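Local coordinates for protein RMD9, mitochondrial (Saccharomyces cerevisiae S288C, PDB 7A9X) that binds a dodecameric sequence motif in the 3'-untranslated regions of yeast mitochondrial mRNAs and takes part in their processing or stability, at residues 38-43 with 94-99; 228-233 with 253-258; 346-351 with 391-396; 473-478 with 554-559. One frame throughout, in Å; residues are numbered along the deposited sequence.

Contact 1 (38-43 with 94-99)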
# COMPACT_ATOMS: atom_id res chain seq x y z
N SER A 38 -12.14 25.43 36.08
CA SER A 38 -12.88 25.03 34.88
C SER A 38 -13.20 26.21 33.97
O SER A 38 -14.38 26.56 33.80
CB SER A 38 -14.17 24.32 35.28
OG SER A 38 -15.10 25.21 35.86
N PRO A 39 -12.20 26.85 33.35
CA PRO A 39 -12.50 27.85 32.31
C PRO A 39 -12.83 27.19 30.99
O PRO A 39 -13.74 27.62 30.27
CB PRO A 39 -11.21 28.68 32.23
CG PRO A 39 -10.38 28.27 33.42
CD PRO A 39 -10.77 26.85 33.69
N TRP A 40 -12.08 26.14 30.65
CA TRP A 40 -12.30 25.32 29.46
C TRP A 40 -13.10 24.07 29.77
O TRP A 40 -12.83 23.00 29.21
CB TRP A 40 -10.97 24.95 28.82
CG TRP A 40 -10.19 26.08 28.21
CD1 TRP A 40 -10.25 26.51 26.92
CD2 TRP A 40 -9.21 26.90 28.86
NE1 TRP A 40 -9.38 27.56 26.72
CE2 TRP A 40 -8.73 27.82 27.90
CE3 TRP A 40 -8.70 26.96 30.16
CZ2 TRP A 40 -7.76 28.77 28.20
CZ3 TRP A 40 -7.74 27.91 30.46
CH2 TRP A 40 -7.28 28.81 29.48
N ARG A 41 -14.10 24.16 30.66
CA ARG A 41 -14.77 22.95 31.13
C ARG A 41 -15.54 22.26 30.01
O ARG A 41 -15.41 21.05 29.81
CB ARG A 41 -15.71 23.28 32.28
CG ARG A 41 -16.33 22.04 32.91
CD ARG A 41 -17.23 22.38 34.07
NE ARG A 41 -17.86 21.19 34.64
CZ ARG A 41 -18.72 21.22 35.64
NH1 ARG A 41 -19.25 20.09 36.09
NH2 ARG A 41 -19.06 22.37 36.20
N HIS A 42 -16.37 23.01 29.27
CA HIS A 42 -17.20 22.40 28.24
C HIS A 42 -16.35 21.82 27.12
O HIS A 42 -16.68 20.76 26.57
CB HIS A 42 -18.19 23.42 27.69
CG HIS A 42 -18.97 22.92 26.51
ND1 HIS A 42 -18.72 23.33 25.22
CD2 HIS A 42 -19.99 22.03 26.42
CE1 HIS A 42 -19.55 22.72 24.39
NE2 HIS A 42 -20.33 21.93 25.09
N GLU A 43 -15.25 22.49 26.76
CA GLU A 43 -14.39 21.97 25.71
C GLU A 43 -13.63 20.74 26.19
O GLU A 43 -13.40 19.81 25.40
CB GLU A 43 -13.42 23.05 25.25
CG GLU A 43 -14.11 24.27 24.65
CD GLU A 43 -13.13 25.32 24.18
OE1 GLU A 43 -11.91 25.05 24.23
OE2 GLU A 43 -13.58 26.41 23.77
N TYR A 94 -8.50 20.45 20.19
CA TYR A 94 -7.11 20.39 20.64
C TYR A 94 -6.43 21.75 20.55
O TYR A 94 -5.72 22.16 21.48
CB TYR A 94 -6.34 19.35 19.82
CG TYR A 94 -4.84 19.46 19.97
CD1 TYR A 94 -4.20 18.96 21.10
CD2 TYR A 94 -4.07 20.05 18.99
CE1 TYR A 94 -2.83 19.05 21.25
CE2 TYR A 94 -2.69 20.15 19.12
CZ TYR A 94 -2.09 19.65 20.25
OH TYR A 94 -0.72 19.75 20.39
N TYR A 95 -6.64 22.47 19.45
CA TYR A 95 -5.97 23.76 19.27
C TYR A 95 -6.47 24.78 20.28
O TYR A 95 -5.74 25.73 20.60
CB TYR A 95 -6.18 24.26 17.84
CG TYR A 95 -5.55 23.35 16.80
CD1 TYR A 95 -4.17 23.21 16.72
CD2 TYR A 95 -6.34 22.64 15.90
CE1 TYR A 95 -3.59 22.39 15.78
CE2 TYR A 95 -5.76 21.81 14.95
CZ TYR A 95 -4.39 21.69 14.90
OH TYR A 95 -3.81 20.87 13.96
N SER A 96 -7.69 24.61 20.79
CA SER A 96 -8.21 25.46 21.85
C SER A 96 -7.79 24.96 23.23
O SER A 96 -7.49 25.77 24.12
CB SER A 96 -9.74 25.53 21.76
OG SER A 96 -10.28 26.17 22.90
N LEU A 97 -7.78 23.65 23.43
CA LEU A 97 -7.49 23.08 24.74
C LEU A 97 -6.01 22.97 25.05
O LEU A 97 -5.65 22.68 26.19
CB LEU A 97 -8.14 21.70 24.87
CG LEU A 97 -9.65 21.68 25.03
CD1 LEU A 97 -10.17 20.26 25.09
CD2 LEU A 97 -10.05 22.46 26.27
N ARG A 98 -5.13 23.19 24.07
CA ARG A 98 -3.70 23.15 24.35
C ARG A 98 -3.24 24.32 25.20
O ARG A 98 -2.16 24.25 25.79
CB ARG A 98 -2.90 23.10 23.04
CG ARG A 98 -3.15 24.26 22.09
CD ARG A 98 -2.16 24.21 20.94
NE ARG A 98 -2.49 25.15 19.87
CZ ARG A 98 -1.77 25.30 18.76
NH1 ARG A 98 -2.14 26.17 17.84
NH2 ARG A 98 -0.67 24.57 18.58
N GLU A 99 -4.04 25.39 25.28
CA GLU A 99 -3.74 26.49 26.18
C GLU A 99 -4.21 26.22 27.60
O GLU A 99 -3.76 26.90 28.53
CB GLU A 99 -4.39 27.78 25.67
CG GLU A 99 -3.90 28.21 24.29
CD GLU A 99 -2.43 28.56 24.28
OE1 GLU A 99 -1.92 29.06 25.31
OE2 GLU A 99 -1.78 28.34 23.24
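The hydroxyl of S96 donates to OE1 of E43, the sole hydrogen bond linking 38-43 to 94-99; the modelled 2.4 Å from OG to OE1 is too short to be taken literally, and the exact geometry is doubtful. E43 gets there with a straight chain: CG lies opposite its carbonyl carbon (chi1 -61°) and the carbons beyond it are extended. Its other oxygen, OE2, stands 3.4 Å from the same OG at a poor angle. The gripped carboxylate oxygen also lies in the plane of the W40 indole, at its edge, with E43 OE1 3.5 Å from W40 CD1. Beside this polar pair runs an apolar seam. L97 slips one methyl between W40 and E43, CD2 resting 3.6 Å from E43 CB and 3.7 Å from W40 CB, while its other methyl, CD1, sits 3.3 Å from the carbonyl oxygen of E43. The indole then reaches on past the S96 carbonyl, with NE1 3.7 Å from S96 O but no bond made, towards the backbone of E99. W40 is the N-cap residue of helix 41-48, which is thus laid against the C-terminal part of helix 78-97, N-terminal to PPR1. L97 also packs on L44 and F47 of the short helix, whereas R98, through a salt bridge to D158, and Y95, hydrogen-bonded to D154, tie this end of the long helix to helix 151-161.

Contact 2 (228-233 with 253-258)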
# COMPACT_ATOMS: atom_id res chain seq x y z
N GLU A 228 24.48 -2.01 22.33
CA GLU A 228 23.34 -1.78 23.21
C GLU A 228 22.30 -2.90 23.16
O GLU A 228 21.77 -3.25 24.22
CB GLU A 228 22.70 -0.42 22.88
CG GLU A 228 21.62 0.02 23.85
CD GLU A 228 22.13 0.14 25.28
OE1 GLU A 228 21.54 -0.50 26.18
OE2 GLU A 228 23.12 0.87 25.50
N PRO A 229 21.95 -3.48 22.00
CA PRO A 229 21.05 -4.64 22.02
C PRO A 229 21.57 -5.81 22.85
O PRO A 229 20.84 -6.35 23.68
CB PRO A 229 20.91 -5.00 20.54
CG PRO A 229 21.10 -3.71 19.83
CD PRO A 229 22.15 -2.98 20.62
N ASN A 230 22.82 -6.23 22.63
CA ASN A 230 23.35 -7.39 23.35
C ASN A 230 23.43 -7.13 24.85
O ASN A 230 23.25 -8.05 25.65
CB ASN A 230 24.72 -7.78 22.81
CG ASN A 230 24.63 -8.49 21.47
OD1 ASN A 230 25.32 -8.13 20.51
ND2 ASN A 230 23.78 -9.51 21.40
N GLU A 231 23.71 -5.89 25.25
CA GLU A 231 23.68 -5.55 26.67
C GLU A 231 22.27 -5.67 27.23
O GLU A 231 22.06 -6.21 28.32
CB GLU A 231 24.24 -4.15 26.90
CG GLU A 231 24.23 -3.71 28.35
CD GLU A 231 24.61 -2.24 28.52
OE1 GLU A 231 25.35 -1.72 27.67
OE2 GLU A 231 24.15 -1.62 29.50
N LEU A 232 21.28 -5.17 26.48
CA LEU A 232 19.89 -5.34 26.89
C LEU A 232 19.48 -6.81 26.90
O LEU A 232 18.68 -7.22 27.75
CB LEU A 232 18.97 -4.54 25.97
CG LEU A 232 19.02 -3.02 26.12
CD1 LEU A 232 18.19 -2.34 25.04
CD2 LEU A 232 18.55 -2.60 27.50
N TYR A 233 20.01 -7.61 25.97
CA TYR A 233 19.70 -9.03 25.97
C TYR A 233 20.18 -9.71 27.25
O TYR A 233 19.48 -10.55 27.82
CB TYR A 233 20.31 -9.71 24.74
CG TYR A 233 20.12 -11.21 24.70
CD1 TYR A 233 18.95 -11.77 24.19
CD2 TYR A 233 21.11 -12.07 25.17
CE1 TYR A 233 18.78 -13.14 24.15
CE2 TYR A 233 20.93 -13.44 25.14
CZ TYR A 233 19.77 -13.97 24.62
OH TYR A 233 19.60 -15.34 24.59
N LYS A 253 13.05 -8.11 16.82
CA LYS A 253 13.15 -7.66 15.43
C LYS A 253 14.59 -7.33 15.06
O LYS A 253 15.04 -7.65 13.96
CB LYS A 253 12.24 -6.46 15.20
CG LYS A 253 10.75 -6.77 15.28
CD LYS A 253 9.91 -5.56 14.94
CE LYS A 253 8.42 -5.90 14.95
NZ LYS A 253 7.58 -4.77 14.48
N VAL A 254 15.32 -6.67 15.97
CA VAL A 254 16.72 -6.35 15.71
C VAL A 254 17.52 -7.63 15.47
O VAL A 254 18.27 -7.74 14.49
CB VAL A 254 17.31 -5.53 16.87
CG1 VAL A 254 18.82 -5.41 16.73
CG2 VAL A 254 16.67 -4.16 16.94
N PHE A 255 17.34 -8.62 16.35
CA PHE A 255 18.09 -9.86 16.24
C PHE A 255 17.69 -10.69 15.03
O PHE A 255 18.50 -11.47 14.53
CB PHE A 255 17.92 -10.67 17.53
CG PHE A 255 18.71 -10.13 18.69
CD1 PHE A 255 20.01 -9.69 18.51
CD2 PHE A 255 18.14 -10.05 19.95
CE1 PHE A 255 20.74 -9.18 19.57
CE2 PHE A 255 18.87 -9.54 21.02
CZ PHE A 255 20.17 -9.11 20.82
N ILE A 256 16.45 -10.53 14.55
CA ILE A 256 16.05 -11.18 13.30
C ILE A 256 16.80 -10.57 12.12
O ILE A 256 17.35 -11.29 11.28
CB ILE A 256 14.53 -11.08 13.12
CG1 ILE A 256 13.80 -11.98 14.11
CG2 ILE A 256 14.14 -11.43 11.69
CD1 ILE A 256 12.29 -11.91 14.02
N LYS A 257 16.83 -9.24 12.05
CA LYS A 257 17.62 -8.56 11.02
C LYS A 257 19.10 -8.90 11.15
O LYS A 257 19.78 -9.11 10.14
CB LYS A 257 17.41 -7.05 11.11
CG LYS A 257 16.08 -6.56 10.55
CD LYS A 257 16.05 -6.64 9.03
CE LYS A 257 14.77 -6.04 8.48
NZ LYS A 257 14.78 -6.02 6.99
N ALA A 258 19.62 -8.95 12.37
CA ALA A 258 21.02 -9.30 12.57
C ALA A 258 21.28 -10.79 12.39
O ALA A 258 22.44 -11.21 12.45
CB ALA A 258 21.48 -8.86 13.96
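F255 pushes its ring from helix 245-257 into a hollow formed by P229, N230 and Y233 on helix 227-237, joining segments assigned to consecutive pentatricopeptide repeats, PPR2 and PPR3, of an alpha-helical repeat fold. The segment axes come no closer than 11.2 Å, at a crossing angle of -125°, a spacing that this large aromatic bump bridges. With CG placed opposite the carbonyl carbon (chi1 -74°), the ring points its far end at the other helix. Its CZ lies 4.2 Å from P229 CB, on the floor of the hollow, and 4.0 Å from P229 O. One wall is the end of the N230 side chain, near CE1 and CZ of the phenylalanine; the other is Y233, whose ring plane stands at 89° to that of F255. With an alanine in place of F255, the hollow would probably be left unfilled and the Y233 ring would lose its support on this side. A smaller bump lies alongside, where V254 CG1 meets P229 CG at 4.2 Å, and V254 continues onto L216 and Y220 of helix 209-223. Y233 also leans on K263, S266 and L267 of helix 261-270. At the wall, F255 CE2 touches Y233 twice, 3.9 Å from CD1 and 4.0 Å from CB.

Contact 3 (346-351 with 391-396)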
# COMPACT_ATOMS: atom_id res chain seq x y z
N LYS A 346 -0.37 -21.91 -0.93
CA LYS A 346 -0.83 -22.01 0.46
C LYS A 346 -1.47 -20.70 0.92
O LYS A 346 -2.45 -20.72 1.67
CB LYS A 346 0.33 -22.40 1.37
CG LYS A 346 0.85 -23.81 1.14
CD LYS A 346 1.91 -24.19 2.16
CE LYS A 346 2.36 -25.62 1.97
NZ LYS A 346 3.30 -26.05 3.04
N ALA A 347 -0.93 -19.56 0.48
CA ALA A 347 -1.51 -18.28 0.87
C ALA A 347 -2.89 -18.09 0.25
O ALA A 347 -3.81 -17.60 0.92
CB ALA A 347 -0.58 -17.14 0.47
N VAL A 348 -3.05 -18.48 -1.01
CA VAL A 348 -4.35 -18.34 -1.68
C VAL A 348 -5.40 -19.22 -1.00
O VAL A 348 -6.54 -18.79 -0.79
CB VAL A 348 -4.22 -18.67 -3.18
CG1 VAL A 348 -5.59 -18.80 -3.82
CG2 VAL A 348 -3.41 -17.59 -3.88
N LYS A 349 -5.03 -20.45 -0.64
CA LYS A 349 -5.98 -21.32 0.05
C LYS A 349 -6.30 -20.79 1.45
O LYS A 349 -7.44 -20.92 1.91
CB LYS A 349 -5.44 -22.74 0.13
CG LYS A 349 -5.59 -23.53 -1.16
CD LYS A 349 -5.15 -24.98 -0.99
CE LYS A 349 -5.44 -25.78 -2.24
NZ LYS A 349 -5.02 -27.20 -2.10
N PHE A 350 -5.32 -20.21 2.13
CA PHE A 350 -5.57 -19.64 3.45
C PHE A 350 -6.55 -18.47 3.36
O PHE A 350 -7.49 -18.38 4.16
CB PHE A 350 -4.26 -19.19 4.10
CG PHE A 350 -4.41 -18.70 5.51
CD1 PHE A 350 -4.31 -19.58 6.58
CD2 PHE A 350 -4.66 -17.36 5.77
CE1 PHE A 350 -4.45 -19.14 7.88
CE2 PHE A 350 -4.80 -16.90 7.08
CZ PHE A 350 -4.69 -17.79 8.13
N TYR A 351 -6.34 -17.57 2.40
CA TYR A 351 -7.21 -16.41 2.28
C TYR A 351 -8.62 -16.82 1.86
O TYR A 351 -9.60 -16.49 2.53
CB TYR A 351 -6.62 -15.41 1.28
CG TYR A 351 -5.36 -14.72 1.76
CD1 TYR A 351 -5.22 -14.33 3.09
CD2 TYR A 351 -4.31 -14.47 0.89
CE1 TYR A 351 -4.07 -13.70 3.53
CE2 TYR A 351 -3.16 -13.84 1.32
CZ TYR A 351 -3.04 -13.46 2.64
OH TYR A 351 -1.90 -12.83 3.07
N THR A 391 -6.53 -22.75 -13.21
CA THR A 391 -7.32 -23.87 -12.70
C THR A 391 -7.25 -23.94 -11.18
O THR A 391 -8.28 -24.13 -10.52
CB THR A 391 -6.82 -25.18 -13.33
OG1 THR A 391 -7.11 -25.17 -14.73
CG2 THR A 391 -7.50 -26.38 -12.69
N PHE A 392 -6.05 -23.78 -10.61
CA PHE A 392 -5.93 -23.81 -9.16
C PHE A 392 -6.68 -22.65 -8.52
O PHE A 392 -7.38 -22.84 -7.51
CB PHE A 392 -4.45 -23.77 -8.75
CG PHE A 392 -4.25 -23.36 -7.32
CD1 PHE A 392 -4.37 -24.29 -6.30
CD2 PHE A 392 -3.96 -22.04 -7.00
CE1 PHE A 392 -4.19 -23.92 -4.98
CE2 PHE A 392 -3.78 -21.66 -5.68
CZ PHE A 392 -3.89 -22.60 -4.67
N TYR A 393 -6.52 -21.45 -9.06
CA TYR A 393 -7.18 -20.28 -8.49
C TYR A 393 -8.69 -20.39 -8.58
O TYR A 393 -9.40 -19.96 -7.67
CB TYR A 393 -6.68 -19.01 -9.19
CG TYR A 393 -6.84 -17.73 -8.40
CD1 TYR A 393 -5.93 -17.38 -7.42
CD2 TYR A 393 -7.91 -16.87 -8.65
CE1 TYR A 393 -6.07 -16.21 -6.69
CE2 TYR A 393 -8.05 -15.69 -7.93
CZ TYR A 393 -7.13 -15.37 -6.96
OH TYR A 393 -7.28 -14.20 -6.25
N SER A 394 -9.20 -20.99 -9.66
CA SER A 394 -10.64 -21.23 -9.76
C SER A 394 -11.11 -22.20 -8.69
O SER A 394 -12.20 -22.04 -8.13
CB SER A 394 -10.99 -21.76 -11.15
OG SER A 394 -10.60 -20.84 -12.17
N GLY A 395 -10.30 -23.22 -8.38
CA GLY A 395 -10.68 -24.20 -7.39
C GLY A 395 -10.75 -23.67 -5.98
O GLY A 395 -11.37 -24.30 -5.12
N VAL A 396 -10.14 -22.52 -5.72
CA VAL A 396 -10.15 -21.93 -4.38
C VAL A 396 -11.33 -20.97 -4.21
O VAL A 396 -12.02 -21.01 -3.19
CB VAL A 396 -8.81 -21.22 -4.11
CG1 VAL A 396 -8.81 -20.59 -2.73
CG2 VAL A 396 -7.66 -22.21 -4.25
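V348 points from helix 337-351 into a three-sided recess made by F392, Y393 and V396 of helix 379-396. Starting at its root, CB already touches the F392 ring, 3.9 Å from CE2. The branch CG1 is set opposite the backbone N (chi1 168°), which carries it to the middle of the recess: it lies 3.8 Å from V396 CG1 and 3.9 Å from Y393 CD1, and meets F392 CE2 as well. The second methyl, CG2, turns to the tyrosine, at 4.1 Å from Y393 CE1. The V348 carbonyl oxygen is 3.5 Å from V396 CG1. K349 closes the exposed margin with its hydrocarbon chain, passing V396 CG2 at CG and then bringing CE to the edge of the F392 ring, 3.5 Å from CE1 and near the ring plane. The F392 ring is thus held between V348 and K349, with V396 CG2 of the same segment over one face, toward the rim. Replacing F392 by a serine would probably open a gap between these two residues and leave the K349 chain free to swing into solvent. Y351, nearly a turn beyond V348, packs on an adenine base of the bound RNA, and Y393 OH is engaged by D400 and N364. The two segments, assigned to PPR5 and PPR6, run nearly parallel, their axes 20° apart and 10.0 Å distant, as expected of side-by-side helices in a repeat stack. Helix 357-374 packs against both partners, L363 touching V348 and L360 touching Y393.

Contact 4 (473-478 with 554-559)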
# COMPACT_ATOMS: atom_id res chain seq x y z
N GLN A 473 -18.39 7.36 -14.17
CA GLN A 473 -17.21 8.21 -14.07
C GLN A 473 -17.51 9.60 -14.63
O GLN A 473 -18.18 9.74 -15.65
CB GLN A 473 -16.03 7.59 -14.81
CG GLN A 473 -15.14 6.71 -13.94
CD GLN A 473 -14.28 7.52 -12.98
OE1 GLN A 473 -14.78 8.09 -12.01
NE2 GLN A 473 -12.98 7.56 -13.25
N GLN A 474 -17.01 10.62 -13.94
CA GLN A 474 -17.31 12.00 -14.32
C GLN A 474 -16.63 12.37 -15.62
O GLN A 474 -17.29 12.70 -16.61
CB GLN A 474 -16.88 12.94 -13.19
CG GLN A 474 -17.22 12.43 -11.81
CD GLN A 474 -16.41 13.12 -10.73
OE1 GLN A 474 -15.90 12.47 -9.81
NE2 GLN A 474 -16.28 14.44 -10.83
N TYR A 475 -15.30 12.34 -15.65
CA TYR A 475 -14.53 12.79 -16.80
C TYR A 475 -13.42 11.79 -17.08
O TYR A 475 -13.36 10.71 -16.48
CB TYR A 475 -14.01 14.21 -16.56
CG TYR A 475 -15.05 15.15 -15.99
CD1 TYR A 475 -16.07 15.67 -16.80
CD2 TYR A 475 -15.04 15.52 -14.65
CE1 TYR A 475 -17.03 16.52 -16.28
CE2 TYR A 475 -15.99 16.37 -14.13
CZ TYR A 475 -16.99 16.87 -14.94
OH TYR A 475 -17.94 17.72 -14.42
N ILE A 476 -12.52 12.15 -17.99
CA ILE A 476 -11.43 11.27 -18.41
C ILE A 476 -10.22 11.57 -17.53
O ILE A 476 -9.72 12.69 -17.51
CB ILE A 476 -11.10 11.46 -19.89
CG1 ILE A 476 -12.27 10.99 -20.76
CG2 ILE A 476 -9.83 10.72 -20.25
CD1 ILE A 476 -12.00 11.07 -22.25
N ALA A 477 -9.74 10.55 -16.83
CA ALA A 477 -8.62 10.71 -15.92
C ALA A 477 -7.29 10.52 -16.66
O ALA A 477 -7.25 10.16 -17.84
CB ALA A 477 -8.73 9.72 -14.76
N ASN A 478 -6.19 10.78 -15.94
CA ASN A 478 -4.87 10.62 -16.53
C ASN A 478 -4.59 9.18 -16.91
O ASN A 478 -4.00 8.91 -17.96
CB ASN A 478 -3.80 11.13 -15.56
CG ASN A 478 -3.69 12.64 -15.54
OD1 ASN A 478 -4.13 13.32 -16.47
ND2 ASN A 478 -3.09 13.17 -14.48
N TYR A 554 -14.14 16.30 -22.64
CA TYR A 554 -14.46 15.34 -21.60
C TYR A 554 -13.32 15.12 -20.61
O TYR A 554 -13.40 14.23 -19.77
CB TYR A 554 -14.86 14.00 -22.23
CG TYR A 554 -16.05 14.10 -23.15
CD1 TYR A 554 -17.35 14.07 -22.65
CD2 TYR A 554 -15.88 14.22 -24.53
CE1 TYR A 554 -18.44 14.17 -23.49
CE2 TYR A 554 -16.97 14.32 -25.37
CZ TYR A 554 -18.25 14.29 -24.85
OH TYR A 554 -19.33 14.38 -25.69
N PHE A 555 -12.26 15.93 -20.70
CA PHE A 555 -11.09 15.75 -19.84
C PHE A 555 -11.40 16.18 -18.41
O PHE A 555 -12.26 17.02 -18.17
CB PHE A 555 -9.91 16.55 -20.38
CG PHE A 555 -9.22 15.93 -21.56
CD1 PHE A 555 -9.62 14.71 -22.06
CD2 PHE A 555 -8.14 16.57 -22.16
CE1 PHE A 555 -8.98 14.14 -23.15
CE2 PHE A 555 -7.49 16.00 -23.24
CZ PHE A 555 -7.91 14.79 -23.74
N ARG A 556 -10.68 15.58 -17.46
CA ARG A 556 -10.77 16.04 -16.08
C ARG A 556 -10.32 17.49 -15.97
O ARG A 556 -10.89 18.28 -15.20
CB ARG A 556 -9.93 15.15 -15.17
CG ARG A 556 -10.54 14.89 -13.80
CD ARG A 556 -11.55 13.75 -13.86
NE ARG A 556 -12.07 13.40 -12.55
CZ ARG A 556 -12.86 12.36 -12.31
NH1 ARG A 556 -13.29 12.12 -11.08
NH2 ARG A 556 -13.23 11.57 -13.30
N ALA A 557 -9.30 17.87 -16.75
CA ALA A 557 -8.79 19.23 -16.80
C ALA A 557 -8.14 19.44 -18.16
O ALA A 557 -7.56 18.52 -18.73
CB ALA A 557 -7.79 19.50 -15.68
N THR A 558 -8.25 20.67 -18.68
CA THR A 558 -7.66 20.95 -19.98
C THR A 558 -6.14 21.01 -19.93
O THR A 558 -5.50 21.02 -20.99
CB THR A 558 -8.22 22.26 -20.56
OG1 THR A 558 -7.63 23.37 -19.88
CG2 THR A 558 -9.74 22.30 -20.40
N LYS A 559 -5.55 21.05 -18.73
CA LYS A 559 -4.10 20.94 -18.60
C LYS A 559 -3.59 19.56 -18.97
O LYS A 559 -2.39 19.39 -19.17
CB LYS A 559 -3.68 21.29 -17.17
CG LYS A 559 -2.21 21.70 -17.03
CD LYS A 559 -1.88 22.11 -15.61
CE LYS A 559 -0.43 22.59 -15.50
NZ LYS A 559 -0.09 23.02 -14.12
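R556, I476 and Y475 carry most of the buried surface where the loop between helices 454-470 and 478-486 meets the loop after helix 540-551, beyond the last PPR repeat. I476 makes the backbone join, a single bridge to F555 with the hydrogen-bond pattern of parallel strands: its N donates to Y554 O (2.9 Å) in the carbonyl plane, at a C=O...N angle of 158°, and its O accepts from R556 N (3.0 Å). The isoleucine side chain packs on both neighbours, CD1 4.1 Å from Y554 CB and CB 4.2 Å from F555 CD1. R556 bends at its second torsion (chi2 83°) and doubles back along 473-478. Its CD lies 3.7 Å from Y475 CB and at the edge of the tyrosine ring, in plane. The guanidinium stands almost perpendicular to that ring and turns its own edge to Y475 O, which NH2 reaches in a weak bond of 3.3 Å. Q474 NE2 lies over one guanidinium face, the amide plane tilted about 50° to it. I476 O receives a further, weak bond from Q560 NE2. The loops are therefore joined chiefly through main-chain groups, while the arginine's charge is set among neutral oxygens, with no carboxylate from these two segments.

Contact 2 is the most deeply buried of the four and holds its helices by packing, with no hydrogen bond between the segments; contact 3 uses the same means but is partly open at a lysine margin. Both join segments of successive PPR repeats, yet contact 2 crosses its helices steeply while contact 3 sets them side by side. Their centres lie about 37 Å apart. Contacts 1 and 4 lie outside the PPR repeats, before and after them, and depend more on polar bonds: a side-chain pair at the surface in contact 1, main-chain bonds between loops in contact 4. All four follow in series along the chain without touching, and contacts 3 and 4 come nearest the RNA.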